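Local atomic coordinates of V-type ATP synthase alpha chain (Nanoarchaeum equitans Kin4-M, PDB entry 5BN3), a protein that belongs to the alpha/beta family of rotary ATP synthases as a V/A-type subunit A, with a P-loop nucleotide-binding domain that holds ADP. Residues I144-K153 and V171-W182. Residues are numbered along the deposited sequence; the frame is centred on the assembly and turned at random.
Sequences IIVPPNVEGK and VNGKPIKLYHEW
The Pro-147 and His-180 side chains run antiparallel alongside one another: Pro-147 CG lies 3.7 Å from His-180 CB, and Pro-147 CB stands above one face of the imidazole, nearer its border than its centre. A chi1 of 71° tucks the His-180 ring between its own backbone N and carbonyl carbon, against the proline. Pro-148 crosses the indole of Trp-182, with its CG 3.7 Å from CZ3.

Among the aliphatic contacts, Ile-144 reaches Leu-178 through CG1, 3.9 Å from CD2, and its CD1 lies against the Leu-178 carbonyl. Val-146 CG1 and Val-150 CG2 meet Ile-176 at CG2 and CD1, each at 4.4 Å.

The polar link is indirect. A water in the plane of the imidazole donates to Ile-145 O (2.6 Å) and is hydrogen-bonded to His-180 ND1 (2.7 Å); His-180 NE2 bonds to Arg-188, so both ring nitrogens are engaged. Val-171 CA makes a CA-H...O contact with Lys-153 O (3.5 Å), and Val-171 CG1 rests on the same carbonyl. Gly-152 CA passes close to Asn-172 OD1; its phi of 136° and psi of -165° call for glycine, a CB having no space beside the preceding carbonyl O or that OD1.

Type I (Pro-147 to Val-150) and type I' (Val-171 to Lys-174) turns shape the segments. Within the barrel-sandwich domain, the contact joins the end of strand 140-145 and start of 152-157 to hairpin 169-176 and strand 180-183. Strand 131-137 packs on Ile-144 and Leu-178, Ile-126 of strand 125-126 touches Val-146 and Val-171, and Leu-71 of strand 68-71 meets His-180 and Trp-182.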
loop_
_atom_site.group_PDB
_atom_site.type_symbol
_atom_site.label_atom_id
_atom_site.label_comp_id
_atom_site.label_asym_id
_atom_site.label_seq_id
_atom_site.Cartn_x
_atom_site.Cartn_y
_atom_site.Cartn_z
ATOM N N ILE A 144 -42.005 14.034 -33.701
ATOM C CA ILE A 144 -42.682 14.512 -32.504
ATOM C C ILE A 144 -43.444 13.357 -31.868
ATOM O O ILE A 144 -44.516 12.973 -32.336
ATOM C CB ILE A 144 -43.638 15.678 -32.819
ATOM C CG1 ILE A 144 -42.915 16.738 -33.655
ATOM C CG2 ILE A 144 -44.190 16.284 -31.535
ATOM C CD1 ILE A 144 -41.658 17.298 -32.997
ATOM N N ILE A 145 -42.870 12.791 -30.812
ATOM C CA ILE A 145 -43.505 11.694 -30.098
ATOM C C ILE A 145 -44.206 12.225 -28.855
ATOM O O ILE A 145 -43.618 12.970 -28.068
ATOM C CB ILE A 145 -42.491 10.588 -29.724
ATOM C CG1 ILE A 145 -41.265 11.187 -29.033
ATOM C CG2 ILE A 145 -42.061 9.820 -30.969
ATOM C CD1 ILE A 145 -40.292 10.143 -28.518
ATOM N N VAL A 146 -45.472 11.854 -28.697
ATOM C CA VAL A 146 -46.249 12.280 -27.543
ATOM C C VAL A 146 -45.686 11.619 -26.291
ATOM O O VAL A 146 -45.128 10.522 -26.372
ATOM C CB VAL A 146 -47.745 11.939 -27.717
ATOM C CG1 VAL A 146 -48.304 12.632 -28.944
ATOM C CG2 VAL A 146 -47.945 10.442 -27.830
ATOM N N PRO A 147 -45.804 12.294 -25.134
ATOM C CA PRO A 147 -45.272 11.740 -23.883
ATOM C C PRO A 147 -45.831 10.350 -23.597
ATOM O O PRO A 147 -46.961 10.063 -23.998
ATOM C CB PRO A 147 -45.773 12.725 -22.826
ATOM C CG PRO A 147 -45.941 14.011 -23.561
ATOM C CD PRO A 147 -46.397 13.631 -24.940
ATOM N N PRO A 148 -45.044 9.493 -22.925
ATOM C CA PRO A 148 -45.473 8.124 -22.610
ATOM C C PRO A 148 -46.802 8.052 -21.855
ATOM O O PRO A 148 -47.494 7.037 -21.954
ATOM C CB PRO A 148 -44.338 7.604 -21.722
ATOM C CG PRO A 148 -43.136 8.349 -22.189
ATOM C CD PRO A 148 -43.635 9.727 -22.557
ATOM N N ASN A 149 -47.154 9.107 -21.126
ATOM C CA ASN A 149 -48.377 9.090 -20.322
ATOM C C ASN A 149 -49.641 9.635 -20.996
ATOM O O ASN A 149 -50.726 9.562 -20.417
ATOM C CB ASN A 149 -48.157 9.769 -18.959
ATOM C CG ASN A 149 -47.920 11.272 -19.068
ATOM O OD1 ASN A 149 -48.019 11.862 -20.144
ATOM N ND2 ASN A 149 -47.618 11.898 -17.935
ATOM N N VAL A 150 -49.516 10.182 -22.204
ATOM C CA VAL A 150 -50.705 10.680 -22.898
ATOM C C VAL A 150 -51.335 9.617 -23.801
ATOM O O VAL A 150 -50.642 8.814 -24.433
ATOM C CB VAL A 150 -50.459 12.010 -23.666
ATOM C CG1 VAL A 150 -49.399 12.844 -22.969
ATOM C CG2 VAL A 150 -50.072 11.751 -25.103
ATOM N N GLU A 151 -52.663 9.621 -23.837
ATOM C CA GLU A 151 -53.428 8.613 -24.553
ATOM C C GLU A 151 -54.832 9.156 -24.782
ATOM O O GLU A 151 -55.332 9.953 -23.987
ATOM C CB GLU A 151 -53.489 7.320 -23.731
ATOM C CG GLU A 151 -54.183 6.147 -24.413
ATOM C CD GLU A 151 -54.372 4.962 -23.481
ATOM O OE1 GLU A 151 -54.234 5.139 -22.252
ATOM O OE2 GLU A 151 -54.660 3.850 -23.977
ATOM N N GLY A 152 -55.466 8.740 -25.873
ATOM C CA GLY A 152 -56.829 9.158 -26.141
ATOM C C GLY A 152 -57.065 9.557 -27.581
ATOM O O GLY A 152 -56.259 9.259 -28.464
ATOM N N LYS A 153 -58.180 10.240 -27.816
ATOM C CA LYS A 153 -58.561 10.623 -29.165
ATOM C C LYS A 153 -58.082 12.026 -29.508
ATOM O O LYS A 153 -58.122 12.935 -28.676
ATOM C CB LYS A 153 -60.077 10.523 -29.338
ATOM C CG LYS A 153 -60.491 9.845 -30.630
ATOM C CD LYS A 153 -61.887 9.256 -30.522
ATOM C CE LYS A 153 -62.127 8.239 -31.623
ATOM N NZ LYS A 153 -63.465 7.603 -31.518
ATOM N N VAL A 171 -55.537 16.388 -27.079
ATOM C CA VAL A 171 -55.944 15.010 -26.812
ATOM C C VAL A 171 -56.611 14.921 -25.440
ATOM O O VAL A 171 -56.004 15.285 -24.431
ATOM C CB VAL A 171 -54.736 14.049 -26.842
ATOM C CG1 VAL A 171 -55.198 12.604 -26.746
ATOM C CG2 VAL A 171 -53.923 14.255 -28.105
ATOM N N ASN A 172 -57.852 14.434 -25.412
ATOM C CA ASN A 172 -58.639 14.351 -24.177
ATOM C C ASN A 172 -58.649 15.655 -23.382
ATOM O O ASN A 172 -58.536 15.650 -22.155
ATOM C CB ASN A 172 -58.174 13.187 -23.295
ATOM C CG ASN A 172 -59.001 11.931 -23.502
ATOM O OD1 ASN A 172 -59.486 11.662 -24.604
ATOM N ND2 ASN A 172 -59.175 11.157 -22.437
ATOM N N GLY A 173 -58.774 16.769 -24.096
ATOM C CA GLY A 173 -58.787 18.079 -23.475
ATOM C C GLY A 173 -57.417 18.563 -23.038
ATOM O O GLY A 173 -57.310 19.589 -22.366
ATOM N N LYS A 174 -56.369 17.834 -23.412
ATOM C CA LYS A 174 -55.013 18.206 -23.010
ATOM C C LYS A 174 -54.176 18.676 -24.196
ATOM O O LYS A 174 -54.061 17.975 -25.203
ATOM C CB LYS A 174 -54.312 17.042 -22.300
ATOM C CG LYS A 174 -53.083 17.457 -21.495
ATOM C CD LYS A 174 -51.791 16.957 -22.125
ATOM C CE LYS A 174 -50.570 17.548 -21.432
ATOM N NZ LYS A 174 -50.554 17.287 -19.965
ATOM N N PRO A 175 -53.589 19.875 -24.074
ATOM C CA PRO A 175 -52.740 20.459 -25.118
ATOM C C PRO A 175 -51.442 19.679 -25.333
ATOM O O PRO A 175 -50.782 19.298 -24.364
ATOM C CB PRO A 175 -52.418 21.852 -24.563
ATOM C CG PRO A 175 -53.511 22.135 -23.573
ATOM C CD PRO A 175 -53.820 20.809 -22.959
ATOM N N ILE A 176 -51.088 19.452 -26.595
ATOM C CA ILE A 176 -49.832 18.797 -26.943
ATOM C C ILE A 176 -48.890 19.825 -27.564
ATOM O O ILE A 176 -49.302 20.608 -28.422
ATOM C CB ILE A 176 -50.058 17.637 -27.940
ATOM C CG1 ILE A 176 -51.020 16.600 -27.353
ATOM C CG2 ILE A 176 -48.734 16.986 -28.336
ATOM C CD1 ILE A 176 -50.574 16.025 -26.024
ATOM N N LYS A 177 -47.634 19.837 -27.126
ATOM C CA LYS A 177 -46.639 20.744 -27.692
ATOM C C LYS A 177 -45.669 20.002 -28.601
ATOM O O LYS A 177 -45.786 18.791 -28.787
ATOM C CB LYS A 177 -45.860 21.460 -26.584
ATOM C CG LYS A 177 -46.515 22.728 -26.065
ATOM C CD LYS A 177 -47.752 22.438 -25.231
ATOM C CE LYS A 177 -48.419 23.730 -24.777
ATOM N NZ LYS A 177 -47.474 24.645 -24.075
ATOM N N LEU A 178 -44.720 20.740 -29.170
ATOM C CA LEU A 178 -43.648 20.144 -29.959
ATOM C C LEU A 178 -42.588 19.554 -29.035
ATOM O O LEU A 178 -41.678 18.852 -29.482
ATOM C CB LEU A 178 -43.016 21.187 -30.885
ATOM C CG LEU A 178 -43.836 21.618 -32.102
ATOM C CD1 LEU A 178 -43.168 22.768 -32.833
ATOM C CD2 LEU A 178 -44.023 20.447 -33.040
ATOM N N TYR A 179 -42.720 19.841 -27.742
ATOM C CA TYR A 179 -41.776 19.354 -26.742
ATOM C C TYR A 179 -42.493 18.849 -25.496
ATOM O O TYR A 179 -43.644 19.211 -25.242
ATOM C CB TYR A 179 -40.811 20.471 -26.337
ATOM C CG TYR A 179 -41.365 21.423 -25.295
ATOM C CD1 TYR A 179 -42.201 22.471 -25.656
ATOM C CD2 TYR A 179 -41.036 21.283 -23.954
ATOM C CE1 TYR A 179 -42.699 23.343 -24.712
ATOM C CE2 TYR A 179 -41.531 22.148 -23.004
ATOM C CZ TYR A 179 -42.361 23.176 -23.388
ATOM O OH TYR A 179 -42.853 24.042 -22.442
ATOM N N HIS A 180 -41.803 18.021 -24.718
ATOM C CA HIS A 180 -42.276 17.664 -23.383
ATOM C C HIS A 180 -41.105 17.560 -22.413
ATOM O O HIS A 180 -39.954 17.413 -22.829
ATOM C CB HIS A 180 -43.105 16.373 -23.396
ATOM C CG HIS A 180 -42.305 15.129 -23.643
ATOM N ND1 HIS A 180 -41.952 14.710 -24.905
ATOM C CD2 HIS A 180 -41.815 14.202 -22.785
ATOM C CE1 HIS A 180 -41.265 13.582 -24.816
ATOM N NE2 HIS A 180 -41.169 13.253 -23.542
ATOM N N GLU A 181 -41.400 17.663 -21.121
ATOM C CA GLU A 181 -40.369 17.596 -20.094
ATOM C C GLU A 181 -40.251 16.181 -19.547
ATOM O O GLU A 181 -41.242 15.454 -19.467
ATOM C CB GLU A 181 -40.685 18.569 -18.956
ATOM C CG GLU A 181 -40.612 20.035 -19.346
ATOM C CD GLU A 181 -40.854 20.958 -18.166
ATOM O OE1 GLU A 181 -41.611 20.565 -17.253
ATOM O OE2 GLU A 181 -40.283 22.068 -18.147
ATOM N N TRP A 182 -39.037 15.791 -19.169
ATOM C CA TRP A 182 -38.812 14.466 -18.608
ATOM C C TRP A 182 -37.735 14.489 -17.527
ATOM O O TRP A 182 -36.687 15.110 -17.706
ATOM C CB TRP A 182 -38.429 13.478 -19.712
ATOM C CG TRP A 182 -38.416 12.067 -19.242
ATOM C CD1 TRP A 182 -37.344 11.368 -18.771
ATOM C CD2 TRP A 182 -39.535 11.178 -19.182
ATOM N NE1 TRP A 182 -37.726 10.094 -18.427
ATOM C CE2 TRP A 182 -39.067 9.953 -18.670
ATOM C CE3 TRP A 182 -40.886 11.298 -19.515
ATOM C CZ2 TRP A 182 -39.906 8.854 -18.482
ATOM C CZ3 TRP A 182 -41.716 10.211 -19.329
ATOM C CH2 TRP A 182 -41.225 9.004 -18.818
HETATM O O HOH W 1 -42.922 15.411 -27.343
#